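Local coordinates for adherence and virulence protein A (PDB 6PON) that binds fibronectin and probably contributes to the adherence of Streptococcus pneumoniae to host tissue and to its virulence, at residues B[193-198]-B[208-213]. Numbering follows the deposited sequence.
Sequences KNLQSL and NELERI
The carboxylate of E211, a residue whose backbone and CB meet L195, accepts a hydrogen bond at OE1 from the backbone N of A192, tying helix 204-225 to the first residue of helix 192-198. These are consecutive helices in the helical part of the NFACT module, consistent with the helix-two-turns-helix relationship of this family. On the next residue, the R212 guanidinium receives E209 CD at its edge, in its own plane; in this salt bridge within helix 204-225, NH2 donates a hydrogen bond to OE2 of E209 (2.9 Å, 164°), although that oxygen is met from well above the carboxylate plane, and NE donates a weak one to OE1. The contact is small, about 125 Å², and hinges on one leucine. With L195 CG beside the backbone N (chi1 -68°), the extended chi2 (161°) sends CD1 onto the backbone of the longer helix, 3.9 Å from E211 CA. L210 flanks it, its CG 4.2 Å from the same methyl. L210 and I213 also pack on F225 of the second subunit, so helix 204-225 serves both the helix pair and the dimer. L195 CD1 makes its closest approach not to a side chain but to the backbone N of E211, at 3.7 Å.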
loop_
_atom_site.group_PDB
_atom_site.type_symbol
_atom_site.label_atom_id
_atom_site.label_comp_id
_atom_site.label_asym_id
_atom_site.label_seq_id
_atom_site.Cartn_x
_atom_site.Cartn_y
_atom_site.Cartn_z
ATOM N N LYS B 193 -10.500 -10.645 10.209
ATOM C CA LYS B 193 -11.079 -10.598 11.542
ATOM C C LYS B 193 -10.545 -9.425 12.349
ATOM O O LYS B 193 -11.303 -8.783 13.079
ATOM C CB LYS B 193 -10.843 -11.914 12.277
ATOM C CG LYS B 193 -10.920 -11.792 13.805
ATOM C CD LYS B 193 -11.505 -13.055 14.431
ATOM C CE LYS B 193 -11.276 -13.091 15.925
ATOM N NZ LYS B 193 -10.069 -13.892 16.220
ATOM N N ASN B 194 -9.257 -9.107 12.239
ATOM C CA ASN B 194 -8.790 -7.959 13.012
ATOM C C ASN B 194 -9.337 -6.651 12.453
ATOM O O ASN B 194 -9.553 -5.697 13.209
ATOM C CB ASN B 194 -7.267 -7.913 13.083
ATOM C CG ASN B 194 -6.774 -7.094 14.265
ATOM O OD1 ASN B 194 -7.399 -7.105 15.329
ATOM N ND2 ASN B 194 -5.671 -6.360 14.083
ATOM N N LEU B 195 -9.608 -6.592 11.150
ATOM C CA LEU B 195 -10.253 -5.407 10.600
ATOM C C LEU B 195 -11.678 -5.264 11.127
ATOM O O LEU B 195 -12.146 -4.146 11.390
ATOM C CB LEU B 195 -10.240 -5.481 9.079
ATOM C CG LEU B 195 -8.871 -5.372 8.406
ATOM C CD1 LEU B 195 -8.920 -5.910 6.985
ATOM C CD2 LEU B 195 -8.416 -3.928 8.409
ATOM N N GLN B 196 -12.392 -6.384 11.286
ATOM C CA GLN B 196 -13.750 -6.304 11.819
ATOM C C GLN B 196 -13.738 -5.811 13.250
ATOM O O GLN B 196 -14.627 -5.064 13.664
ATOM C CB GLN B 196 -14.441 -7.658 11.749
ATOM C CG GLN B 196 -14.867 -8.065 10.387
ATOM C CD GLN B 196 -15.758 -9.280 10.450
ATOM O OE1 GLN B 196 -15.291 -10.390 10.737
ATOM N NE2 GLN B 196 -17.057 -9.083 10.183
ATOM N N SER B 197 -12.724 -6.211 14.014
ATOM C CA SER B 197 -12.581 -5.747 15.382
ATOM C C SER B 197 -12.039 -4.325 15.472
ATOM O O SER B 197 -12.311 -3.631 16.454
ATOM C CB SER B 197 -11.656 -6.674 16.145
ATOM O OG SER B 197 -11.111 -5.964 17.233
ATOM N N LEU B 198 -11.239 -3.887 14.503
ATOM C CA LEU B 198 -10.768 -2.508 14.534
ATOM C C LEU B 198 -11.843 -1.534 14.036
ATOM O O LEU B 198 -11.961 -0.410 14.541
ATOM C CB LEU B 198 -9.487 -2.377 13.704
ATOM C CG LEU B 198 -8.248 -3.141 14.209
ATOM C CD1 LEU B 198 -7.177 -3.290 13.125
ATOM C CD2 LEU B 198 -7.667 -2.455 15.414
ATOM N N ASN B 208 -13.251 -9.401 4.150
ATOM C CA ASN B 208 -12.383 -10.207 3.302
ATOM C C ASN B 208 -11.903 -9.386 2.123
ATOM O O ASN B 208 -10.719 -9.441 1.757
ATOM C CB ASN B 208 -13.095 -11.469 2.816
ATOM C CG ASN B 208 -13.292 -12.479 3.915
ATOM O OD1 ASN B 208 -12.599 -12.437 4.920
ATOM N ND2 ASN B 208 -14.255 -13.392 3.736
ATOM N N GLU B 209 -12.808 -8.603 1.532
ATOM C CA GLU B 209 -12.447 -7.773 0.391
ATOM C C GLU B 209 -11.427 -6.722 0.788
ATOM O O GLU B 209 -10.435 -6.520 0.085
ATOM C CB GLU B 209 -13.690 -7.107 -0.202
ATOM C CG GLU B 209 -13.369 -6.080 -1.288
ATOM C CD GLU B 209 -12.877 -6.706 -2.588
ATOM O OE1 GLU B 209 -12.855 -7.954 -2.684
ATOM O OE2 GLU B 209 -12.537 -5.949 -3.525
ATOM N N LEU B 210 -11.641 -6.056 1.921
ATOM C CA LEU B 210 -10.654 -5.097 2.392
ATOM C C LEU B 210 -9.321 -5.784 2.667
ATOM O O LEU B 210 -8.267 -5.301 2.229
ATOM C CB LEU B 210 -11.160 -4.376 3.633
ATOM C CG LEU B 210 -10.284 -3.207 4.098
ATOM C CD1 LEU B 210 -9.993 -2.233 2.956
ATOM C CD2 LEU B 210 -10.887 -2.477 5.309
ATOM N N GLU B 211 -9.341 -6.910 3.397
ATOM C CA GLU B 211 -8.103 -7.651 3.618
ATOM C C GLU B 211 -7.407 -7.945 2.294
ATOM O O GLU B 211 -6.195 -7.735 2.160
ATOM C CB GLU B 211 -8.347 -8.962 4.378
ATOM C CG GLU B 211 -7.050 -9.833 4.485
ATOM C CD GLU B 211 -7.235 -11.231 5.111
ATOM O OE1 GLU B 211 -8.202 -11.475 5.861
ATOM O OE2 GLU B 211 -6.375 -12.101 4.860
ATOM N N ARG B 212 -8.167 -8.413 1.297
ATOM C CA ARG B 212 -7.564 -8.728 0.008
ATOM C C ARG B 212 -6.987 -7.489 -0.650
ATOM O O ARG B 212 -5.955 -7.562 -1.323
ATOM C CB ARG B 212 -8.588 -9.366 -0.923
ATOM C CG ARG B 212 -7.983 -9.841 -2.225
ATOM C CD ARG B 212 -9.051 -9.961 -3.306
ATOM N NE ARG B 212 -9.708 -8.677 -3.553
ATOM C CZ ARG B 212 -9.241 -7.746 -4.382
ATOM N NH1 ARG B 212 -8.107 -7.962 -5.045
ATOM N NH2 ARG B 212 -9.897 -6.596 -4.538
ATOM N N ILE B 213 -7.640 -6.345 -0.465
ATOM C CA ILE B 213 -7.195 -5.128 -1.123
ATOM C C ILE B 213 -5.856 -4.688 -0.566
ATOM O O ILE B 213 -4.947 -4.326 -1.321
ATOM C CB ILE B 213 -8.264 -4.039 -0.972
ATOM C CG1 ILE B 213 -9.412 -4.326 -1.934
ATOM C CG2 ILE B 213 -7.663 -2.645 -1.153
ATOM C CD1 ILE B 213 -10.580 -3.351 -1.786
#